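Local coordinates for protein GCN5-related N-acetyltransferase (Exiguobacterium sibiricum 255-15, PDB 3GY9) that binds coenzyme A and, as a member of the GNAT family, probably transfers an acyl group from acyl-CoA to an acceptor not yet identified, at residues Gln73-Ile79 with Tyr109-Tyr115. Sequence-based numbering, arbitrary orientation.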
ATOM      1  N   GLN A  73      -5.911 -17.459  -1.881  1.00 38.90           N
ATOM      2  CA  GLN A  73      -7.289 -16.987  -2.003  1.00 40.56           C
ATOM      3  C   GLN A  73      -7.530 -16.599  -3.453  1.00 38.47           C
ATOM      4  O   GLN A  73      -6.653 -16.066  -4.127  1.00 41.51           O
ATOM      5  CB  GLN A  73      -7.545 -15.802  -1.076  1.00 39.95           C
ATOM      6  CG  GLN A  73      -7.513 -16.165   0.403  1.00 44.04           C
ATOM      7  CD  GLN A  73      -7.598 -14.949   1.320  1.00 45.51           C
ATOM      8  OE1 GLN A  73      -8.400 -14.040   1.095  1.00 57.43           O
ATOM      9  NE2 GLN A  73      -6.774 -14.932   2.367  1.00 56.08           N
ATOM     10  N   ALA A  74      -8.723 -16.898  -3.948  1.00 35.98           N
ATOM     11  CA  ALA A  74      -9.048 -16.626  -5.340  1.00 31.56           C
ATOM     12  C   ALA A  74      -9.686 -15.236  -5.471  1.00 28.24           C
ATOM     13  O   ALA A  74     -10.392 -14.802  -4.553  1.00 27.11           O
ATOM     14  CB  ALA A  74      -9.981 -17.680  -5.854  1.00 34.07           C
ATOM     15  N   ARG A  75      -9.396 -14.538  -6.583  1.00 24.91           N
ATOM     16  CA  ARG A  75      -9.975 -13.222  -6.901  1.00 23.39           C
ATOM     17  C   ARG A  75      -9.756 -12.179  -5.790  1.00 21.93           C
ATOM     18  O   ARG A  75     -10.530 -11.213  -5.656  1.00 20.58           O
ATOM     19  CB  ARG A  75     -11.465 -13.369  -7.234  1.00 21.67           C
ATOM     20  CG  ARG A  75     -11.746 -14.210  -8.514  1.00 20.97           C
ATOM     21  CD  ARG A  75     -13.236 -14.426  -8.742  1.00 22.66           C
ATOM     22  NE  ARG A  75     -13.855 -15.068  -7.596  1.00 24.75           N
ATOM     23  CZ  ARG A  75     -14.837 -14.562  -6.859  1.00 32.51           C
ATOM     24  NH1 ARG A  75     -15.339 -13.359  -7.106  1.00 33.63           N
ATOM     25  NH2 ARG A  75     -15.309 -15.266  -5.840  1.00 33.24           N
ATOM     26  N   THR A  76      -8.682 -12.368  -5.028  1.00 20.21           N
ATOM     27  CA  THR A  76      -8.374 -11.539  -3.873  1.00 19.32           C
ATOM     28  C   THR A  76      -6.993 -10.930  -4.015  1.00 20.19           C
ATOM     29  O   THR A  76      -6.018 -11.620  -4.322  1.00 21.28           O
ATOM     30  CB  THR A  76      -8.443 -12.365  -2.564  1.00 19.97           C
ATOM     31  OG1 THR A  76      -9.780 -12.888  -2.399  1.00 21.03           O
ATOM     32  CG2 THR A  76      -8.080 -11.524  -1.346  1.00 22.40           C
ATOM     33  N   GLY A  77      -6.919  -9.623  -3.826  1.00 20.11           N
ATOM     34  CA  GLY A  77      -5.635  -8.934  -3.824  1.00 19.59           C
ATOM     35  C   GLY A  77      -5.264  -8.532  -2.414  1.00 19.53           C
ATOM     36  O   GLY A  77      -6.123  -8.336  -1.572  1.00 21.27           O
ATOM     37  N   ARG A  78      -3.964  -8.433  -2.172  1.00 19.52           N
ATOM     38  CA  ARG A  78      -3.423  -8.024  -0.893  1.00 20.86           C
ATOM     39  C   ARG A  78      -2.750  -6.672  -1.052  1.00 20.20           C
ATOM     40  O   ARG A  78      -1.908  -6.507  -1.952  1.00 19.92           O
ATOM     41  CB  ARG A  78      -2.383  -9.041  -0.427  1.00 20.29           C
ATOM     42  CG  ARG A  78      -1.932  -8.769   0.987  1.00 24.26           C
ATOM     43  CD  ARG A  78      -0.852  -9.755   1.403  1.00 25.32           C
ATOM     44  NE  ARG A  78      -0.561  -9.671   2.840  1.00 27.08           N
ATOM     45  CZ  ARG A  78      -1.136 -10.441   3.767  1.00 25.74           C
ATOM     46  NH1 ARG A  78      -2.077 -11.316   3.466  1.00 30.82           N
ATOM     47  NH2 ARG A  78      -0.812 -10.273   5.035  1.00 35.48           N
ATOM     48  N   ILE A  79      -3.134  -5.700  -0.218  1.00 19.85           N
ATOM     49  CA  ILE A  79      -2.473  -4.411  -0.167  1.00 20.35           C
ATOM     50  C   ILE A  79      -1.238  -4.546   0.718  1.00 20.77           C
ATOM     51  O   ILE A  79      -1.342  -5.030   1.832  1.00 22.65           O
ATOM     52  CB  ILE A  79      -3.439  -3.334   0.344  1.00 21.35           C
ATOM     53  CG1 ILE A  79      -4.572  -3.158  -0.689  1.00 20.62           C
ATOM     54  CG2 ILE A  79      -2.702  -2.023   0.620  1.00 23.20           C
ATOM     55  CD1 ILE A  79      -5.722  -2.283  -0.215  1.00 23.04           C
ATOM     56  N   TYR A 109      -9.309  -7.554  -8.904  1.00 19.53           N
ATOM     57  CA  TYR A 109      -9.708  -8.361  -7.747  1.00 18.80           C
ATOM     58  C   TYR A 109     -11.106  -7.982  -7.267  1.00 19.20           C
ATOM     59  O   TYR A 109     -11.532  -6.837  -7.396  1.00 20.81           O
ATOM     60  CB  TYR A 109      -8.696  -8.226  -6.594  1.00 19.77           C
ATOM     61  CG  TYR A 109      -7.291  -8.614  -7.024  1.00 19.79           C
ATOM     62  CD1 TYR A 109      -6.946  -9.944  -7.218  1.00 19.60           C
ATOM     63  CD2 TYR A 109      -6.324  -7.652  -7.240  1.00 19.72           C
ATOM     64  CE1 TYR A 109      -5.655 -10.309  -7.604  1.00 18.37           C
ATOM     65  CE2 TYR A 109      -5.030  -7.994  -7.653  1.00 19.03           C
ATOM     66  CZ  TYR A 109      -4.713  -9.331  -7.846  1.00 20.75           C
ATOM     67  OH  TYR A 109      -3.455  -9.694  -8.284  1.00 20.73           O
ATOM     68  N   ASP A 110     -11.825  -8.977  -6.763  1.00 18.61           N
ATOM     69  CA  ASP A 110     -13.170  -8.776  -6.241  1.00 20.02           C
ATOM     70  C   ASP A 110     -13.160  -8.513  -4.739  1.00 19.89           C
ATOM     71  O   ASP A 110     -14.193  -8.158  -4.164  1.00 21.45           O
ATOM     72  CB  ASP A 110     -14.043  -9.990  -6.556  1.00 19.75           C
ATOM     73  CG  ASP A 110     -14.308 -10.114  -8.021  1.00 25.45           C
ATOM     74  OD1 ASP A 110     -14.831  -9.144  -8.588  1.00 30.42           O
ATOM     75  OD2 ASP A 110     -13.960 -11.137  -8.626  1.00 30.71           O
ATOM     76  N   ARG A 111     -11.993  -8.677  -4.120  1.00 20.32           N
ATOM     77  CA  ARG A 111     -11.823  -8.444  -2.700  1.00 19.98           C
ATOM     78  C   ARG A 111     -10.404  -7.994  -2.451  1.00 19.58           C
ATOM     79  O   ARG A 111      -9.496  -8.490  -3.107  1.00 19.39           O
ATOM     80  CB  ARG A 111     -12.065  -9.739  -1.934  1.00 21.53           C
ATOM     81  CG  ARG A 111     -11.902  -9.613  -0.431  1.00 20.71           C
ATOM     82  CD  ARG A 111     -12.332 -10.895   0.291  1.00 23.06           C
ATOM     83  NE  ARG A 111     -13.781 -11.060   0.291  1.00 29.15           N
ATOM     84  CZ  ARG A 111     -14.444 -12.073  -0.274  1.00 39.48           C
ATOM     85  NH1 ARG A 111     -13.808 -13.070  -0.885  1.00 44.19           N
ATOM     86  NH2 ARG A 111     -15.774 -12.102  -0.201  1.00 42.07           N
ATOM     87  N   LEU A 112     -10.206  -7.044  -1.538  1.00 18.87           N
ATOM     88  CA  LEU A 112      -8.858  -6.645  -1.102  1.00 19.56           C
ATOM     89  C   LEU A 112      -8.701  -6.865   0.382  1.00 19.52           C
ATOM     90  O   LEU A 112      -9.619  -6.588   1.155  1.00 20.65           O
ATOM     91  CB  LEU A 112      -8.576  -5.176  -1.403  1.00 19.57           C
ATOM     92  CG  LEU A 112      -8.644  -4.799  -2.882  1.00 19.67           C
ATOM     93  CD1 LEU A 112      -8.433  -3.307  -3.032  1.00 21.89           C
ATOM     94  CD2 LEU A 112      -7.619  -5.565  -3.726  1.00 21.44           C
ATOM     95  N   VAL A 113      -7.535  -7.389   0.756  1.00 19.44           N
ATOM     96  CA  VAL A 113      -7.230  -7.681   2.143  1.00 19.30           C
ATOM     97  C   VAL A 113      -5.883  -7.103   2.516  1.00 20.84           C
ATOM     98  O   VAL A 113      -5.068  -6.817   1.659  1.00 20.30           O
ATOM     99  CB  VAL A 113      -7.240  -9.193   2.425  1.00 20.60           C
ATOM    100  CG1 VAL A 113      -8.589  -9.788   2.012  1.00 22.18           C
ATOM    101  CG2 VAL A 113      -6.094  -9.921   1.737  1.00 22.49           C
ATOM    102  N   LEU A 114      -5.653  -6.954   3.813  1.00 20.01           N
ATOM    103  CA  LEU A 114      -4.366  -6.442   4.303  1.00 19.86           C
ATOM    104  C   LEU A 114      -4.192  -6.829   5.764  1.00 19.83           C
ATOM    105  O   LEU A 114      -5.150  -7.204   6.445  1.00 20.00           O
ATOM    106  CB  LEU A 114      -4.248  -4.924   4.114  1.00 20.66           C
ATOM    107  CG  LEU A 114      -5.287  -4.061   4.846  1.00 21.42           C
ATOM    108  CD1 LEU A 114      -4.808  -3.640   6.234  1.00 24.30           C
ATOM    109  CD2 LEU A 114      -5.652  -2.834   4.014  1.00 23.17           C
ATOM    110  N   TYR A 115      -2.944  -6.706   6.216  1.00 20.70           N
ATOM    111  CA  TYR A 115      -2.594  -6.933   7.613  1.00 21.17           C
ATOM    112  C   TYR A 115      -1.990  -5.664   8.181  1.00 22.63           C
ATOM    113  O   TYR A 115      -0.898  -5.273   7.786  1.00 24.20           O
ATOM    114  CB  TYR A 115      -1.614  -8.093   7.727  1.00 23.18           C
ATOM    115  CG  TYR A 115      -1.331  -8.485   9.157  1.00 26.79           C
ATOM    116  CD1 TYR A 115      -0.342  -7.850   9.884  1.00 31.25           C
ATOM    117  CD2 TYR A 115      -2.066  -9.482   9.772  1.00 25.13           C
ATOM    118  CE1 TYR A 115      -0.084  -8.202  11.198  1.00 31.35           C
ATOM    119  CE2 TYR A 115      -1.811  -9.849  11.091  1.00 29.25           C
ATOM    120  CZ  TYR A 115      -0.819  -9.195  11.792  1.00 28.49           C
ATOM    121  OH  TYR A 115      -0.558  -9.553  13.093  1.00 32.22           O
TER
HETATM  122  O   HOH W   1     -10.841 -14.065  -0.106  1.00 34.08           O
HETATM  123  O   HOH W   2      -0.918  -6.265   4.236  1.00 19.13           O
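Val113 is bonded on both sides of its parallel bridge partner Arg78: its N-H binds Gly77 O at 2.9 Å, and its carbonyl takes the N-H of Ile79 almost straight on. This pairing closes the beta-alpha-beta unit of strand 76-84, helix 93-105 and strand 111-114; Val113 and Arg75 bury the most surface in it, about 80 Å² each. Val113 CG1, anti to its own carbonyl carbon (chi1 -56°), meets Thr76 CG2 at 3.8 Å. On the other sheet face the side chains of Ile79 and Leu112 cross at about a right angle, their CD1 atoms 4.0 Å apart; Ile79 packs on Leu98 and Ile101, and Leu112 on Ala105, of helix 93-105. Arg75, bent at chi3, brings NH1 to Asp110 OD2 at 3.0 Å, a salt bridge entering from above the carboxylate plane, while its carbonyl accepts Asp110 N at 2.8 Å. Next to that salt bridge the Tyr109 ring lies with its face over Gly77, whose CA sits 3.6 Å from the ring centroid in a CH-pi contact; Tyr109 OH reaches Gly48 O. A serine in place of Tyr109 would probably leave Gly77 uncovered on that face and Gly48 O without its donor. The chemistry thus sets an apolar Ile79-Leu112 side against helix 93-105 and an ionic pair, Arg75-Asp110, at the loop end.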